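Local coordinates for glucanase (PDB 5GXX), which probably hydrolyses internal beta-1,4-glucosidic bonds of cellulose as a family 9 endoglucanase of the cellulosome, at residues P344-Y349 with D395-E399; V504-E510 with A549-R555; M513-S518 with I530-D536. The protein carries 1 engineered substitution. All blocks are in the same frame, centred on the assembly; numbering follows the deposited sequence.

Interaction 1: P344-Y349 with D395-E399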
loop_
_atom_site.group_PDB
_atom_site.type_symbol
_atom_site.label_atom_id
_atom_site.label_comp_id
_atom_site.label_asym_id
_atom_site.label_seq_id
_atom_site.Cartn_x
_atom_site.Cartn_y
_atom_site.Cartn_z
ATOM N N PRO A 344 40.486 -15.941 25.805
ATOM C CA PRO A 344 40.915 -16.964 24.844
ATOM C C PRO A 344 41.015 -16.447 23.423
ATOM O O PRO A 344 41.690 -17.098 22.627
ATOM C CB PRO A 344 39.789 -17.991 24.928
ATOM C CG PRO A 344 39.436 -17.937 26.387
ATOM C CD PRO A 344 39.403 -16.447 26.665
ATOM N N ASP A 345 40.368 -15.328 23.114
ATOM C CA ASP A 345 40.438 -14.726 21.782
ATOM C C ASP A 345 41.467 -13.605 21.658
ATOM O O ASP A 345 41.658 -13.028 20.569
ATOM C CB ASP A 345 39.052 -14.272 21.319
ATOM C CG ASP A 345 38.159 -15.431 20.929
ATOM O OD1 ASP A 345 38.677 -16.399 20.314
ATOM O OD2 ASP A 345 36.943 -15.372 21.212
ATOM N N ASN A 346 42.140 -13.323 22.770
ATOM C CA ASN A 346 43.119 -12.247 22.847
ATOM C C ASN A 346 42.567 -10.903 22.374
ATOM O O ASN A 346 43.269 -10.103 21.756
ATOM C CB ASN A 346 44.370 -12.603 22.045
ATOM C CG ASN A 346 45.621 -12.417 22.859
ATOM O OD1 ASN A 346 46.105 -11.297 23.023
ATOM N ND2 ASN A 346 46.122 -13.512 23.426
ATOM N N ARG A 347 41.304 -10.641 22.687
ATOM C CA ARG A 347 40.621 -9.507 22.072
ATOM C C ARG A 347 39.988 -8.582 23.086
ATOM O O ARG A 347 39.475 -9.027 24.106
ATOM C CB ARG A 347 39.589 -9.940 21.030
ATOM C CG ARG A 347 38.400 -10.737 21.513
ATOM C CD ARG A 347 37.182 -9.857 21.849
ATOM N NE ARG A 347 36.790 -9.037 20.698
ATOM C CZ ARG A 347 36.177 -9.503 19.608
ATOM N NH1 ARG A 347 35.821 -10.780 19.497
ATOM N NH2 ARG A 347 35.906 -8.666 18.617
ATOM N N SER A 348 40.059 -7.291 22.806
ATOM C CA SER A 348 39.381 -6.306 23.621
ATOM C C SER A 348 37.870 -6.417 23.479
ATOM O O SER A 348 37.361 -6.688 22.391
ATOM C CB SER A 348 39.845 -4.922 23.178
ATOM O OG SER A 348 39.045 -3.938 23.808
ATOM N N TYR A 349 37.195 -6.228 24.616
ATOM C CA TYR A 349 35.738 -6.058 24.707
ATOM C C TYR A 349 35.323 -4.603 24.901
ATOM O O TYR A 349 34.174 -4.321 25.254
ATOM C CB TYR A 349 35.199 -6.946 25.838
ATOM C CG TYR A 349 35.160 -8.407 25.415
ATOM C CD1 TYR A 349 34.178 -8.852 24.543
ATOM C CD2 TYR A 349 36.099 -9.337 25.870
ATOM C CE1 TYR A 349 34.122 -10.178 24.125
ATOM C CE2 TYR A 349 36.055 -10.690 25.449
ATOM C CZ TYR A 349 35.049 -11.097 24.574
ATOM O OH TYR A 349 34.950 -12.404 24.133
ATOM N N ASP A 395 30.854 -19.910 28.370
ATOM C CA ASP A 395 31.935 -20.707 27.795
ATOM C C ASP A 395 32.955 -19.845 27.038
ATOM O O ASP A 395 33.731 -20.363 26.218
ATOM C CB ASP A 395 31.342 -21.747 26.837
ATOM C CG ASP A 395 30.545 -21.129 25.705
ATOM O OD1 ASP A 395 30.377 -19.892 25.659
ATOM O OD2 ASP A 395 30.035 -21.893 24.846
ATOM N N ASP A 396 32.955 -18.539 27.309
ATOM C CA ASP A 396 33.831 -17.556 26.637
ATOM C C ASP A 396 33.439 -17.276 25.183
ATOM O O ASP A 396 34.172 -16.568 24.493
ATOM C CB ASP A 396 35.328 -17.943 26.703
ATOM C CG ASP A 396 35.863 -18.020 28.131
ATOM O OD1 ASP A 396 36.028 -16.978 28.789
ATOM O OD2 ASP A 396 36.117 -19.126 28.643
ATOM N N SER A 397 32.302 -17.787 24.718
ATOM C CA SER A 397 31.947 -17.589 23.317
ATOM C C SER A 397 31.388 -16.194 23.073
ATOM O O SER A 397 30.726 -15.581 23.908
ATOM C CB SER A 397 30.983 -18.673 22.815
ATOM O OG SER A 397 29.709 -18.498 23.394
ATOM N N TYR A 398 31.620 -15.705 21.863
ATOM C CA TYR A 398 31.229 -14.357 21.489
ATOM C C TYR A 398 31.358 -14.180 19.981
ATOM O O TYR A 398 32.300 -14.696 19.363
ATOM C CB TYR A 398 32.100 -13.340 22.256
ATOM C CG TYR A 398 31.949 -11.908 21.797
ATOM C CD1 TYR A 398 30.957 -11.096 22.323
ATOM C CD2 TYR A 398 32.750 -11.401 20.776
ATOM C CE1 TYR A 398 30.800 -9.771 21.885
ATOM C CE2 TYR A 398 32.590 -10.111 20.314
ATOM C CZ TYR A 398 31.617 -9.299 20.871
ATOM O OH TYR A 398 31.477 -8.004 20.420
ATOM N N GLU A 399 30.399 -13.437 19.428
ATOM C CA GLU A 399 30.518 -12.912 18.063
ATOM C C GLU A 399 30.019 -11.478 18.074
ATOM O O GLU A 399 29.007 -11.154 18.714
ATOM C CB GLU A 399 29.694 -13.735 17.067
ATOM C CG GLU A 399 30.134 -15.180 16.859
ATOM C CD GLU A 399 31.475 -15.347 16.156
ATOM O OE1 GLU A 399 31.966 -14.396 15.507
ATOM O OE2 GLU A 399 32.038 -16.461 16.241
HETATM O O HOH W 1 36.696 -16.159 23.780
HETATM O O HOH W 2 35.398 -14.132 18.503
#
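Two loops of the family 9 glycoside hydrolase domain interlock through Arg347, Tyr349 and Tyr398. The first leaves helix 322-340 and the second leads toward helix 412-429, so the contact joins connections between helices of what in this family is an (alpha/alpha)6 barrel. At its centre is a T-shaped aromatic pair: Tyr349 turns an edge to the face of Tyr398, with the ring planes at 86° and their centroids 5.0 Å apart. CE1 of Tyr349 stands over the middle of the Tyr398 ring, 3.6 Å from CG of Tyr398, while the two side chains slide past each other in opposite directions. As a result, the hydroxyl OH of Tyr349 reaches back to CB of Tyr398 at 3.5 Å. The phenol of Tyr398 extends the other way and is hydrogen-bonded to Asn408.

Arg347 comes to a different part of the same ring. Its NH1 lies 3.4 Å from CD2 of Tyr398, and the ring points its CD2-CE2 edge at a face of the guanidinium, the planes 77° apart. The arginine chain bends at chi2 and chi3, laying CD over a face of Tyr349 and letting NE donate to Ser348 O at 3.0 Å from above the carbonyl plane.

Beside the aromatic pair, Pro344 CG packs on the carboxylate carbon CG of Asp396 at 4.0 Å; the oxygens of that carboxylate accept bonds from Tyr338, Thr289 and Gly291. A water donates to Asp345 OD2 and to Asp396 O, at 2.7 Å each. No direct hydrogen bond crosses between the segments: ring packing and a water bridge join them, while the polar ends of Asp396 and Tyr398 are tied to residues elsewhere in the domain.

Interaction 2: V504-E510 with A549-R555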
loop_
_atom_site.group_PDB
_atom_site.type_symbol
_atom_site.label_atom_id
_atom_site.label_comp_id
_atom_site.label_asym_id
_atom_site.label_seq_id
_atom_site.Cartn_x
_atom_site.Cartn_y
_atom_site.Cartn_z
ATOM N N VAL A 504 6.832 21.747 -18.034
ATOM C CA VAL A 504 7.168 20.929 -16.861
ATOM C C VAL A 504 5.883 20.385 -16.250
ATOM O O VAL A 504 4.951 21.135 -15.949
ATOM C CB VAL A 504 7.924 21.752 -15.791
ATOM C CG1 VAL A 504 8.405 20.871 -14.636
ATOM C CG2 VAL A 504 9.099 22.506 -16.411
ATOM N N THR A 505 5.844 19.071 -16.065
ATOM C CA THR A 505 4.701 18.444 -15.426
ATOM C C THR A 505 5.217 17.445 -14.397
ATOM O O THR A 505 6.421 17.155 -14.330
ATOM C CB THR A 505 3.805 17.704 -16.436
ATOM O OG1 THR A 505 4.574 16.711 -17.116
ATOM C CG2 THR A 505 3.194 18.663 -17.456
ATOM N N ILE A 506 4.289 16.929 -13.593
ATOM C CA ILE A 506 4.628 16.011 -12.505
ATOM C C ILE A 506 3.837 14.730 -12.725
ATOM O O ILE A 506 2.634 14.782 -12.991
ATOM C CB ILE A 506 4.301 16.643 -11.136
ATOM C CG1 ILE A 506 5.260 17.801 -10.855
ATOM C CG2 ILE A 506 4.431 15.654 -9.987
ATOM C CD1 ILE A 506 4.913 18.621 -9.620
ATOM N N GLY A 507 4.522 13.599 -12.604
ATOM C CA GLY A 507 3.911 12.289 -12.758
ATOM C C GLY A 507 3.716 11.549 -11.451
ATOM O O GLY A 507 2.990 10.557 -11.427
ATOM N N TYR A 508 4.396 11.989 -10.388
ATOM C CA TYR A 508 4.193 11.449 -9.032
ATOM C C TYR A 508 4.879 12.382 -8.047
ATOM O O TYR A 508 5.981 12.876 -8.305
ATOM C CB TYR A 508 4.776 10.043 -8.843
ATOM C CG TYR A 508 4.807 9.533 -7.409
ATOM C CD1 TYR A 508 3.641 9.254 -6.692
ATOM C CD2 TYR A 508 6.026 9.306 -6.780
ATOM C CE1 TYR A 508 3.689 8.786 -5.379
ATOM C CE2 TYR A 508 6.095 8.833 -5.473
ATOM C CZ TYR A 508 4.921 8.569 -4.786
ATOM O OH TYR A 508 4.972 8.092 -3.504
ATOM N N CYS A 509 4.221 12.635 -6.922
ATOM C CA CYS A 509 4.909 13.348 -5.851
ATOM C C CYS A 509 4.471 12.757 -4.520
ATOM O O CYS A 509 3.288 12.619 -4.233
ATOM C CB CYS A 509 4.763 14.863 -5.948
ATOM S SG CYS A 509 3.228 15.586 -5.404
ATOM N N GLU A 510 5.465 12.346 -3.741
ATOM C CA GLU A 510 5.248 11.554 -2.537
ATOM C C GLU A 510 4.424 12.285 -1.483
ATOM O O GLU A 510 4.671 13.467 -1.191
ATOM C CB GLU A 510 6.610 11.206 -1.946
ATOM C CG GLU A 510 6.508 10.262 -0.786
ATOM C CD GLU A 510 7.852 9.871 -0.235
ATOM O OE1 GLU A 510 8.835 9.846 -1.007
ATOM O OE2 GLU A 510 7.885 9.555 0.971
ATOM N N ALA A 549 13.975 9.754 2.211
ATOM C CA ALA A 549 14.084 10.456 0.938
ATOM C C ALA A 549 12.689 10.848 0.472
ATOM O O ALA A 549 11.718 10.145 0.769
ATOM C CB ALA A 549 14.789 9.592 -0.111
ATOM N N ALA A 550 12.604 11.961 -0.249
ATOM C CA ALA A 550 11.362 12.321 -0.924
ATOM C C ALA A 550 11.443 12.069 -2.432
ATOM O O ALA A 550 12.391 12.525 -3.092
ATOM C CB ALA A 550 11.033 13.772 -0.626
ATOM N N GLU A 551 10.467 11.326 -2.959
ATOM C CA GLU A 551 10.402 10.971 -4.374
ATOM C C GLU A 551 9.529 11.939 -5.153
ATOM O O GLU A 551 8.416 12.261 -4.729
ATOM C CB GLU A 551 9.909 9.536 -4.565
ATOM C CG GLU A 551 9.780 9.138 -6.034
ATOM C CD GLU A 551 9.434 7.673 -6.238
ATOM O OE1 GLU A 551 9.613 6.855 -5.310
ATOM O OE2 GLU A 551 8.979 7.331 -7.350
ATOM N N LEU A 552 10.075 12.417 -6.268
ATOM C CA LEU A 552 9.323 13.200 -7.248
ATOM C C LEU A 552 9.601 12.622 -8.638
ATOM O O LEU A 552 10.740 12.243 -8.943
ATOM C CB LEU A 552 9.800 14.659 -7.193
ATOM C CG LEU A 552 9.098 15.658 -8.123
ATOM C CD1 LEU A 552 7.654 15.855 -7.744
ATOM C CD2 LEU A 552 9.819 17.003 -8.062
ATOM N N GLN A 553 8.570 12.555 -9.481
ATOM C CA GLN A 553 8.751 12.222 -10.893
ATOM C C GLN A 553 8.331 13.458 -11.657
ATOM O O GLN A 553 7.185 13.896 -11.564
ATOM C CB GLN A 553 7.927 10.999 -11.313
ATOM C CG GLN A 553 8.465 9.691 -10.733
ATOM C CD GLN A 553 7.480 8.548 -10.799
ATOM O OE1 GLN A 553 6.675 8.457 -11.726
ATOM N NE2 GLN A 553 7.557 7.650 -9.820
ATOM N N PHE A 554 9.272 14.050 -12.381
ATOM C CA PHE A 554 8.949 15.236 -13.161
ATOM C C PHE A 554 9.297 15.014 -14.618
ATOM O O PHE A 554 10.210 14.251 -14.945
ATOM C CB PHE A 554 9.615 16.492 -12.585
ATOM C CG PHE A 554 11.121 16.434 -12.520
ATOM C CD1 PHE A 554 11.893 16.848 -13.591
ATOM C CD2 PHE A 554 11.763 16.009 -11.363
ATOM C CE1 PHE A 554 13.278 16.835 -13.526
ATOM C CE2 PHE A 554 13.150 15.976 -11.286
ATOM C CZ PHE A 554 13.915 16.390 -12.364
ATOM N N ARG A 555 8.520 15.666 -15.475
ATOM C CA ARG A 555 8.713 15.584 -16.916
ATOM C C ARG A 555 8.961 16.983 -17.468
ATOM O O ARG A 555 8.265 17.936 -17.095
ATOM C CB ARG A 555 7.458 14.973 -17.553
ATOM C CG ARG A 555 7.537 14.783 -19.063
ATOM C CD ARG A 555 6.228 14.241 -19.659
ATOM N NE ARG A 555 5.940 12.904 -19.152
ATOM C CZ ARG A 555 5.056 12.064 -19.688
ATOM N NH1 ARG A 555 4.377 12.407 -20.770
ATOM N NH2 ARG A 555 4.874 10.865 -19.146
HETATM O O HOH W 3 5.826 17.748 -19.373
HETATM O O HOH W 4 4.112 7.484 -12.067
#
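Glu510 extends its whole chain, with CG opposite the backbone nitrogen (chi1 -174°) and the next bond also straight (chi2 178°), which carries OE1 to the backbone N of Glu551 at 2.9 Å, met on the anti side of the carboxylate. Tyr508 is likewise swung away from its own nitrogen (chi1 170°), and its ring lies against Glu551 and Gln553: CE2 of Tyr508 is 3.6 Å from CD of Glu551, and CB of Tyr508 is 3.7 Å from CD of Gln553. Gln553 NE2 donates in its amide plane to Glu551 OE2 at 2.9 Å, joining the two side chains that the tyrosine leans on.

The backbones pair antiparallel. Thr505 and Arg555 form a hydrogen-bonded pair with two bonds, and a classic beta bulge follows, with Gly507 and Tyr508 both facing Gln553. Gly507 N donates to Gln553 O at 2.9 Å, while Gln553 N donates to Tyr508 O. On the face carrying Ile506 and Cys509, Leu552 CD1 touches both, 3.5 Å from Cys509 CB and 3.9 Å from Ile506 CG2.

Cys509 is disulfide-bonded to Cys509 of the second subunit, and Thr505 OG1 hydrogen-bonds Asp514 of that subunit. Strand 549-557 lies between strands 503-506 and 508-509 and strand 460-469, with Leu552 packing on strands 515-524 and 527-534.

Interaction 3: M513-S518 with I530-D536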
loop_
_atom_site.group_PDB
_atom_site.type_symbol
_atom_site.label_atom_id
_atom_site.label_comp_id
_atom_site.label_asym_id
_atom_site.label_seq_id
_atom_site.Cartn_x
_atom_site.Cartn_y
_atom_site.Cartn_z
ATOM N N MET A 513 5.121 15.509 1.415
ATOM C CA MET A 513 6.336 16.245 1.080
ATOM C C MET A 513 5.955 17.489 0.275
ATOM O O MET A 513 5.900 17.449 -0.960
ATOM C CB MET A 513 7.346 15.349 0.354
ATOM C CG MET A 513 7.781 14.109 1.140
ATOM S SD MET A 513 8.696 14.540 2.640
ATOM C CE MET A 513 9.257 12.922 3.198
ATOM N N ASP A 514 5.630 18.575 0.983
ATOM C CA ASP A 514 5.219 19.847 0.372
ATOM C C ASP A 514 6.348 20.350 -0.537
ATOM O O ASP A 514 7.451 20.617 -0.046
ATOM C CB ASP A 514 4.912 20.851 1.495
ATOM C CG ASP A 514 4.259 22.145 1.009
ATOM O OD1 ASP A 514 3.388 22.129 0.104
ATOM O OD2 ASP A 514 4.591 23.211 1.577
ATOM N N VAL A 515 6.092 20.466 -1.845
ATOM C CA VAL A 515 7.140 20.710 -2.829
ATOM C C VAL A 515 6.696 21.709 -3.901
ATOM O O VAL A 515 5.521 21.781 -4.259
ATOM C CB VAL A 515 7.577 19.382 -3.497
ATOM C CG1 VAL A 515 6.437 18.769 -4.302
ATOM C CG2 VAL A 515 8.816 19.539 -4.371
ATOM N N GLU A 516 7.645 22.487 -4.405
ATOM C CA GLU A 516 7.407 23.316 -5.579
ATOM C C GLU A 516 8.512 23.101 -6.609
ATOM O O GLU A 516 9.635 22.714 -6.268
ATOM C CB GLU A 516 7.220 24.790 -5.218
ATOM C CG GLU A 516 8.423 25.384 -4.517
ATOM C CD GLU A 516 8.439 26.905 -4.441
ATOM O OE1 GLU A 516 7.695 27.592 -5.178
ATOM O OE2 GLU A 516 9.245 27.417 -3.634
ATOM N N ILE A 517 8.154 23.295 -7.873
ATOM C CA ILE A 517 9.117 23.267 -8.968
ATOM C C ILE A 517 9.122 24.647 -9.593
ATOM O O ILE A 517 8.064 25.187 -9.919
ATOM C CB ILE A 517 8.805 22.205 -10.051
ATOM C CG1 ILE A 517 8.596 20.818 -9.431
ATOM C CG2 ILE A 517 9.942 22.175 -11.076
ATOM C CD1 ILE A 517 8.282 19.730 -10.451
ATOM N N SER A 518 10.307 25.226 -9.753
ATOM C CA SER A 518 10.393 26.559 -10.331
ATOM C C SER A 518 10.085 26.502 -11.825
ATOM O O SER A 518 10.164 25.428 -12.430
ATOM C CB SER A 518 11.800 27.122 -10.143
ATOM O OG SER A 518 12.717 26.500 -11.024
ATOM N N ILE A 530 15.606 23.868 -13.642
ATOM C CA ILE A 530 14.502 23.961 -12.694
ATOM C C ILE A 530 15.074 23.626 -11.328
ATOM O O ILE A 530 16.039 22.855 -11.208
ATOM C CB ILE A 530 13.295 23.052 -13.044
ATOM C CG1 ILE A 530 13.693 21.572 -13.105
ATOM C CG2 ILE A 530 12.649 23.546 -14.337
ATOM C CD1 ILE A 530 12.513 20.590 -13.228
ATOM N N LYS A 531 14.501 24.274 -10.324
ATOM C CA LYS A 531 14.824 23.980 -8.941
ATOM C C LYS A 531 13.591 23.311 -8.351
ATOM O O LYS A 531 12.476 23.813 -8.505
ATOM C CB LYS A 531 15.108 25.265 -8.161
ATOM C CG LYS A 531 15.342 25.002 -6.673
ATOM C CD LYS A 531 15.701 26.280 -5.926
ATOM C CE LYS A 531 17.134 26.730 -6.192
ATOM N NZ LYS A 531 18.139 25.668 -5.878
ATOM N N ILE A 532 13.831 22.209 -7.645
ATOM C CA ILE A 532 12.817 21.479 -6.884
ATOM C C ILE A 532 13.075 21.833 -5.422
ATOM O O ILE A 532 14.163 21.552 -4.918
ATOM C CB ILE A 532 12.965 19.946 -7.100
ATOM C CG1 ILE A 532 12.627 19.481 -8.533
ATOM C CG2 ILE A 532 12.067 19.183 -6.151
ATOM C CD1 ILE A 532 13.506 20.035 -9.641
ATOM N N SER A 533 12.111 22.475 -4.763
ATOM C CA SER A 533 12.256 22.927 -3.375
ATOM C C SER A 533 11.268 22.229 -2.446
ATOM O O SER A 533 10.070 22.181 -2.744
ATOM C CB SER A 533 12.015 24.442 -3.272
ATOM O OG SER A 533 12.983 25.152 -4.030
ATOM N N TYR A 534 11.738 21.715 -1.312
ATOM C CA TYR A 534 10.854 21.154 -0.294
ATOM C C TYR A 534 10.726 22.201 0.783
ATOM O O TYR A 534 11.724 22.605 1.391
ATOM C CB TYR A 534 11.384 19.838 0.271
ATOM C CG TYR A 534 11.207 18.749 -0.754
ATOM C CD1 TYR A 534 9.998 18.066 -0.856
ATOM C CD2 TYR A 534 12.220 18.448 -1.658
ATOM C CE1 TYR A 534 9.819 17.081 -1.821
ATOM C CE2 TYR A 534 12.055 17.466 -2.629
ATOM C CZ TYR A 534 10.846 16.794 -2.709
ATOM O OH TYR A 534 10.678 15.812 -3.660
ATOM N N ILE A 535 9.500 22.667 0.970
ATOM C CA ILE A 535 9.243 23.837 1.798
ATOM C C ILE A 535 9.529 23.513 3.261
ATOM O O ILE A 535 10.120 24.328 3.980
ATOM C CB ILE A 535 7.796 24.331 1.619
ATOM C CG1 ILE A 535 7.527 24.823 0.186
ATOM C CG2 ILE A 535 7.447 25.378 2.673
ATOM C CD1 ILE A 535 8.512 25.823 -0.388
ATOM N N ASP A 536 9.143 22.317 3.693
ATOM C CA ASP A 536 9.605 21.843 4.990
ATOM C C ASP A 536 10.484 20.617 4.836
ATOM O O ASP A 536 10.062 19.478 5.072
ATOM C CB ASP A 536 8.443 21.572 5.948
ATOM C CG ASP A 536 8.910 21.206 7.351
ATOM O OD1 ASP A 536 10.134 21.235 7.626
ATOM O OD2 ASP A 536 8.042 20.831 8.167
HETATM O O HOH W 5 8.530 19.904 2.330
#
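Strands 515-524 and 527-534 form a beta hairpin of the C-terminal module, whose cellulose-binding-domain family is built as a beta sandwich; here Val515 pairs with Tyr534, Glu516 with Ser533 and Ile517 with Ile532.

Backbone hydrogen bonds set this register. Glu516 and Ser533 exchange two, with Ser533 N donating to Glu516 O at 2.9 Å. Beyond the strand end, Ile535 N donates to Asp514 O at 3.1 Å, and a water donating to that same oxygen accepts from Asp536 N.

Apolar packing covers the face of Val515, Ile517, Ile532 and Tyr534. With CG2 of Val515 opposite its backbone nitrogen, that methyl sits over the Tyr534 ring, 3.9 Å from the centroid and 19° off the normal, a CH-pi contact. The same CG2 lies 3.7 Å from CG2 of Ile532. Met513 CB also touches the ring, at Tyr534 CE1, and Ile517 CG2 meets Ile530 CD1 at 3.7 Å.

The strongest polar partners of Glu516 and Lys531 lie outside the hairpin. Glu516 makes a salt bridge with Lys503 of the second subunit, its OE2 passing 3.7 Å from Ile535 CD1, and Lys531 NZ is hydrogen-bonded to Asn484 and Ser482.

At the far end a side chain takes over from the backbone: Ser518 N donates to Lys531 O, and Lys531 N returns a nearly straight bond (172°) to Ser518 OG at 2.9 Å.

From the N terminus, interaction 1 comes first: residues 344-349 and 395-399 close a mostly irregular loop of the catalytic domain, and this loop is complete before the other two contacts begin. Interaction 2 then opens at 504-510 and closes at 549-555, and the hairpin of interaction 3 (513-518 with 530-536) is nested inside it. Those two have centres 10 Å apart and belong to different sheets of the C-terminal module, which pack together: Ile506 CG1 lies 3.6 Å from Ile517 CD1, and Ala550 touches Tyr534 and Met513. Both also meet the second subunit. Interaction 1 lies about 51 Å from interaction 2, centre to centre, without touching it.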